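Local coordinates for protein mevalonate kinase (Staphylococcus aureus, PDB 2X7I) that probably catalyses the ATP-dependent phosphorylation of mevalonate to 5-phosphomevalonate, at residues Thr169-Gly174 and Glu222-Glu227; Asp173-Val178 and Ile303-Gly308. All coordinates share one frame; numbering follows the deposited sequence.

Contact 1. Residues Thr169-Gly174 and Glu222-Glu227; sequences TLSLDG and EHHKFE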
loop_
_atom_site.group_PDB
_atom_site.type_symbol
_atom_site.label_atom_id
_atom_site.label_comp_id
_atom_site.label_asym_id
_atom_site.label_seq_id
_atom_site.Cartn_x
_atom_site.Cartn_y
_atom_site.Cartn_z
ATOM N N THR A 169 -16.649 2.568 -4.393
ATOM C CA THR A 169 -15.610 1.717 -4.994
ATOM C C THR A 169 -14.914 2.397 -6.179
ATOM O O THR A 169 -15.554 3.065 -6.980
ATOM C CB THR A 169 -16.197 0.350 -5.460
ATOM O OG1 THR A 169 -16.474 -0.463 -4.316
ATOM C CG2 THR A 169 -15.217 -0.406 -6.360
ATOM N N LEU A 170 -13.603 2.219 -6.283
ATOM C CA LEU A 170 -12.828 2.874 -7.334
ATOM C C LEU A 170 -13.213 2.349 -8.716
ATOM O O LEU A 170 -13.236 1.140 -8.964
ATOM C CB LEU A 170 -11.317 2.706 -7.107
ATOM C CG LEU A 170 -10.433 3.640 -7.958
ATOM C CD1 LEU A 170 -10.745 5.108 -7.678
ATOM C CD2 LEU A 170 -8.957 3.357 -7.745
ATOM N N SER A 171 -13.538 3.278 -9.605
ATOM C CA SER A 171 -13.872 2.944 -10.971
ATOM C C SER A 171 -13.327 4.010 -11.908
ATOM O O SER A 171 -13.961 5.041 -12.138
ATOM C CB SER A 171 -15.378 2.806 -11.130
ATOM O OG SER A 171 -15.685 2.264 -12.403
ATOM N N LEU A 172 -12.130 3.755 -12.422
ATOM C CA LEU A 172 -11.531 4.579 -13.461
ATOM C C LEU A 172 -11.167 3.653 -14.609
ATOM O O LEU A 172 -10.599 2.574 -14.393
ATOM C CB LEU A 172 -10.294 5.311 -12.931
ATOM C CG LEU A 172 -10.582 6.299 -11.787
ATOM C CD1 LEU A 172 -9.317 6.761 -11.074
ATOM C CD2 LEU A 172 -11.347 7.493 -12.322
ATOM N N ASP A 173 -11.524 4.071 -15.822
ATOM C CA ASP A 173 -11.260 3.298 -17.025
ATOM C C ASP A 173 -9.788 3.460 -17.428
ATOM O O ASP A 173 -9.443 4.255 -18.310
ATOM C CB ASP A 173 -12.206 3.759 -18.144
ATOM C CG ASP A 173 -12.045 2.967 -19.430
ATOM O OD1 ASP A 173 -12.567 3.441 -20.468
ATOM O OD2 ASP A 173 -11.416 1.886 -19.417
ATOM N N GLY A 174 -8.922 2.694 -16.773
ATOM C CA GLY A 174 -7.497 2.775 -17.035
ATOM C C GLY A 174 -6.652 1.930 -16.106
ATOM O O GLY A 174 -7.170 1.175 -15.279
ATOM N N GLU A 222 -14.702 10.638 -8.028
ATOM C CA GLU A 222 -16.152 10.467 -7.886
ATOM C C GLU A 222 -16.893 10.435 -9.231
ATOM O O GLU A 222 -17.970 9.833 -9.335
ATOM C CB GLU A 222 -16.731 11.586 -7.023
ATOM C CG GLU A 222 -16.365 11.488 -5.545
ATOM C CD GLU A 222 -16.449 12.823 -4.820
ATOM O OE1 GLU A 222 -17.287 13.669 -5.191
ATOM O OE2 GLU A 222 -15.677 13.031 -3.868
ATOM N N HIS A 223 -16.334 11.093 -10.249
ATOM C CA HIS A 223 -16.994 11.195 -11.556
ATOM C C HIS A 223 -16.264 10.389 -12.648
ATOM O O HIS A 223 -16.549 10.537 -13.845
ATOM C CB HIS A 223 -17.175 12.673 -11.943
ATOM C CG HIS A 223 -17.901 13.477 -10.906
ATOM N ND1 HIS A 223 -19.182 13.175 -10.489
ATOM C CD2 HIS A 223 -17.523 14.561 -10.189
ATOM C CE1 HIS A 223 -19.559 14.037 -9.562
ATOM N NE2 HIS A 223 -18.571 14.890 -9.361
ATOM N N HIS A 224 -15.335 9.536 -12.211
ATOM C CA HIS A 224 -14.725 8.504 -13.054
ATOM C C HIS A 224 -13.966 9.067 -14.256
ATOM O O HIS A 224 -14.055 8.530 -15.356
ATOM C CB HIS A 224 -15.787 7.496 -13.522
ATOM C CG HIS A 224 -16.700 7.035 -12.431
ATOM N ND1 HIS A 224 -16.255 6.316 -11.342
ATOM C CD2 HIS A 224 -18.033 7.200 -12.254
ATOM C CE1 HIS A 224 -17.276 6.052 -10.545
ATOM N NE2 HIS A 224 -18.365 6.580 -11.074
ATOM N N LYS A 225 -13.200 10.132 -14.023
ATOM C CA LYS A 225 -12.519 10.856 -15.091
ATOM C C LYS A 225 -11.015 10.562 -15.073
ATOM O O LYS A 225 -10.253 11.199 -14.355
ATOM C CB LYS A 225 -12.780 12.354 -14.935
ATOM C CG LYS A 225 -12.553 13.171 -16.189
ATOM C CD LYS A 225 -12.852 14.659 -15.963
ATOM C CE LYS A 225 -14.222 14.962 -15.302
ATOM N NZ LYS A 225 -14.150 15.182 -13.797
ATOM N N PHE A 226 -10.611 9.604 -15.900
ATOM C CA PHE A 226 -9.228 9.149 -15.982
ATOM C C PHE A 226 -8.281 10.206 -16.568
ATOM O O PHE A 226 -7.189 10.411 -16.044
ATOM C CB PHE A 226 -9.177 7.864 -16.817
ATOM C CG PHE A 226 -7.818 7.229 -16.885
ATOM C CD1 PHE A 226 -7.196 6.764 -15.736
ATOM C CD2 PHE A 226 -7.171 7.071 -18.107
ATOM C CE1 PHE A 226 -5.949 6.165 -15.798
ATOM C CE2 PHE A 226 -5.913 6.474 -18.173
ATOM C CZ PHE A 226 -5.306 6.020 -17.021
ATOM N N GLU A 227 -8.692 10.854 -17.654
ATOM C CA GLU A 227 -7.924 11.955 -18.254
ATOM C C GLU A 227 -7.600 13.079 -17.255
ATOM O O GLU A 227 -6.469 13.586 -17.218
ATOM C CB GLU A 227 -8.628 12.526 -19.503
ATOM C CG GLU A 227 -10.139 12.887 -19.359
ATOM C CD GLU A 227 -10.428 14.360 -19.028
ATOM O OE1 GLU A 227 -11.579 14.802 -19.268
ATOM O OE2 GLU A 227 -9.527 15.074 -18.539
HETATM O O HOH W 1 -14.222 5.927 -8.741
HETATM O O HOH W 2 -13.074 6.391 -16.175
#

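Contact 2. Residues Asp173-Val178 and Ile303-Gly308; sequences DGYMVV and IENLGG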
loop_
_atom_site.group_PDB
_atom_site.type_symbol
_atom_site.label_atom_id
_atom_site.label_comp_id
_atom_site.label_asym_id
_atom_site.label_seq_id
_atom_site.Cartn_x
_atom_site.Cartn_y
_atom_site.Cartn_z
ATOM N N ASP A 173 -11.524 4.071 -15.822
ATOM C CA ASP A 173 -11.260 3.298 -17.025
ATOM C C ASP A 173 -9.788 3.460 -17.428
ATOM O O ASP A 173 -9.443 4.255 -18.310
ATOM C CB ASP A 173 -12.206 3.759 -18.144
ATOM C CG ASP A 173 -12.045 2.967 -19.430
ATOM O OD1 ASP A 173 -12.567 3.441 -20.468
ATOM O OD2 ASP A 173 -11.416 1.886 -19.417
ATOM N N GLY A 174 -8.922 2.694 -16.773
ATOM C CA GLY A 174 -7.497 2.775 -17.035
ATOM C C GLY A 174 -6.652 1.930 -16.106
ATOM O O GLY A 174 -7.170 1.175 -15.279
ATOM N N TYR A 175 -5.337 2.064 -16.261
ATOM C CA TYR A 175 -4.375 1.251 -15.543
ATOM C C TYR A 175 -3.298 2.129 -14.955
ATOM O O TYR A 175 -2.998 3.214 -15.469
ATOM C CB TYR A 175 -3.743 0.222 -16.484
ATOM C CG TYR A 175 -4.711 -0.853 -16.926
ATOM C CD1 TYR A 175 -5.705 -0.582 -17.872
ATOM C CD2 TYR A 175 -4.654 -2.132 -16.382
ATOM C CE1 TYR A 175 -6.609 -1.560 -18.266
ATOM C CE2 TYR A 175 -5.542 -3.116 -16.777
ATOM C CZ TYR A 175 -6.517 -2.827 -17.720
ATOM O OH TYR A 175 -7.400 -3.806 -18.109
ATOM N N MET A 176 -2.721 1.646 -13.862
ATOM C CA MET A 176 -1.653 2.342 -13.175
ATOM C C MET A 176 -0.525 1.347 -12.972
ATOM O O MET A 176 -0.730 0.290 -12.365
ATOM C CB MET A 176 -2.150 2.886 -11.834
ATOM C CG MET A 176 -1.070 3.544 -10.985
ATOM S SD MET A 176 -1.711 4.347 -9.512
ATOM C CE MET A 176 -2.338 2.965 -8.555
ATOM N N VAL A 177 0.649 1.665 -13.517
ATOM C CA VAL A 177 1.862 0.890 -13.241
ATOM C C VAL A 177 2.515 1.446 -11.984
ATOM O O VAL A 177 2.780 2.638 -11.896
ATOM C CB VAL A 177 2.877 0.954 -14.404
ATOM C CG1 VAL A 177 4.142 0.179 -14.054
ATOM C CG2 VAL A 177 2.258 0.415 -15.677
ATOM N N VAL A 178 2.758 0.573 -11.016
ATOM C CA VAL A 178 3.394 0.936 -9.766
ATOM C C VAL A 178 4.827 0.436 -9.818
ATOM O O VAL A 178 5.060 -0.746 -10.025
ATOM C CB VAL A 178 2.640 0.318 -8.579
ATOM C CG1 VAL A 178 3.351 0.605 -7.263
ATOM C CG2 VAL A 178 1.202 0.833 -8.550
ATOM N N ILE A 303 0.990 -4.068 -11.967
ATOM C CA ILE A 303 -0.033 -3.457 -12.787
ATOM C C ILE A 303 -1.342 -3.472 -12.013
ATOM O O ILE A 303 -1.825 -4.531 -11.618
ATOM C CB ILE A 303 -0.199 -4.177 -14.143
ATOM C CG1 ILE A 303 1.060 -4.001 -15.000
ATOM C CG2 ILE A 303 -1.412 -3.630 -14.885
ATOM C CD1 ILE A 303 1.067 -4.832 -16.271
ATOM N N GLU A 304 -1.894 -2.283 -11.787
ATOM C CA GLU A 304 -3.162 -2.120 -11.097
ATOM C C GLU A 304 -4.248 -1.729 -12.099
ATOM O O GLU A 304 -4.152 -0.683 -12.750
ATOM C CB GLU A 304 -3.020 -1.033 -10.028
ATOM C CG GLU A 304 -4.244 -0.839 -9.118
ATOM C CD GLU A 304 -4.427 -1.950 -8.094
ATOM O OE1 GLU A 304 -3.481 -2.742 -7.872
ATOM O OE2 GLU A 304 -5.525 -2.021 -7.498
ATOM N N ASN A 305 -5.269 -2.572 -12.226
ATOM C CA ASN A 305 -6.492 -2.204 -12.945
ATOM C C ASN A 305 -7.279 -1.250 -12.063
ATOM O O ASN A 305 -7.481 -1.533 -10.884
ATOM C CB ASN A 305 -7.336 -3.440 -13.255
ATOM C CG ASN A 305 -8.497 -3.150 -14.211
ATOM O OD1 ASN A 305 -8.936 -2.004 -14.374
ATOM N ND2 ASN A 305 -9.001 -4.202 -14.841
ATOM N N LEU A 306 -7.718 -0.123 -12.618
ATOM C CA LEU A 306 -8.390 0.885 -11.806
ATOM C C LEU A 306 -9.907 0.706 -11.755
ATOM O O LEU A 306 -10.623 1.578 -11.265
ATOM C CB LEU A 306 -7.984 2.296 -12.237
ATOM C CG LEU A 306 -6.495 2.636 -12.069
ATOM C CD1 LEU A 306 -6.240 4.089 -12.455
ATOM C CD2 LEU A 306 -5.992 2.371 -10.646
ATOM N N GLY A 307 -10.386 -0.440 -12.235
ATOM C CA GLY A 307 -11.748 -0.900 -11.946
ATOM C C GLY A 307 -12.828 -0.478 -12.921
ATOM O O GLY A 307 -13.994 -0.829 -12.738
ATOM N N GLY A 308 -12.453 0.283 -13.947
ATOM C CA GLY A 308 -13.389 0.687 -14.992
ATOM C C GLY A 308 -13.552 -0.422 -16.011
ATOM O O GLY A 308 -14.062 -0.194 -17.113
#

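Contact 1. Residues Thr169-Gly174 and Glu222-Glu227
His224 reaches across to the loop Thr169-Gly174 and gives its ND1 proton to the carbonyl oxygen of Ser171, with His224 ND1 and Ser171 O 2.7 Å apart. The bond uses a lone pair in the carbonyl plane but is bent, 136° at the hydrogen, and the oxygen stands 23° out of the imidazole plane. Two waters extend the polar side. One accepts from Ser171 N and, weakly, from His224 ND1; the other takes the N-H of Asp173 and donates to His224 O, so it bridges backbone to backbone.

The apolar contacts lie further along. Leu172 brings one methyl against the turn, its CD2 3.6 Å from His224 CA and just as near Lys225 N. Phe226, its CG anti to the backbone N (chi1 -175°), turns one face of its ring to the end of the loop. Gly174 CA sits over that face in a CH-pi contact, 4.0 Å from the Phe226 centroid, and Asp173 O lies over the same face, 3.6 Å from Phe226 CD2. Asp173 itself centres an inverse gamma turn.

His224, with positive phi, is the C' residue of a Schellman motif closing helix 203-222, and Lys225 is the N-cap of helix 226-243. The contact thus sets the turn between these two helices against the loop leading from strand 163-166 into strand 175-180.

Contact 2. Residues Asp173-Val178 and Ile303-Gly308
Tyr175 and Asn305 face each other as a non-hydrogen-bonded pair of two antiparallel strands, and the phenol ring lies across the amide. Their planes are only 24° apart, with Tyr175 CE2 3.9 Å from Asn305 CG and Asn305 OD1 over one face of the ring, toward its rim. Tyr175 CG is anti to the carbonyl carbon (chi1 -69°), which swings the ring over the neighbouring strand; there the CG2 methyl of Ile303 meets its edge, 3.9 Å from Tyr175 CD2. The Asn305 amide is held from its own side too: OD1 accepts from Gly307 N at 3.0 Å, an Asx turn, although the donor stands 50° above the carbonyl plane.

On the other face of the sheet, Met176 pairs with Glu304. Met176 CB lies 4.1 Å from Leu306 CD2. Glu304 turns its carboxylate out of the pair: OE1 and OE2 accept from the backbone N-H groups of Ala36 and Asn35.

Between the strands, Met176 and Glu304 exchange two backbone bonds, and Leu306 N continues the pattern by donating to Gly174 O at 3.0 Å. Beyond it the chains stay close, Asp173 CA lying 3.9 Å from Gly308 CA.

The two faces have different neighbours. Tyr175 and Ile303 also meet helix 283-295, whereas Met176 packs on Leu277 and Leu279 of strand 276-280. The polar exception is the buried Glu304 carboxylate: two N-H donors satisfy it and tie strand 300-305, outermost in its four-stranded sheet within this chain, to strand 29-45; they would probably stabilise its negative charge.

Overall arrangement
Both contacts use the chain around Asp173 and Gly174, their centres about 10 Å apart. Contact 2 is the larger and more regular: it joins strand 175-180 to strand 300-305, outermost at one side of the four-stranded antiparallel sheet. Contact 1 lies further out, its centre about 19 Å from the centre of the chain against about 14 Å for that of contact 2; both are partly buried. It relies on a helix-to-helix turn, a bent imidazole bond and water bridges instead of paired strands. The two meet at Leu172, whose N and O probably bond to Leu306 O and Gly308 N. Residues after strand 300-305 thus probably pair with the loop that the helix turn touches.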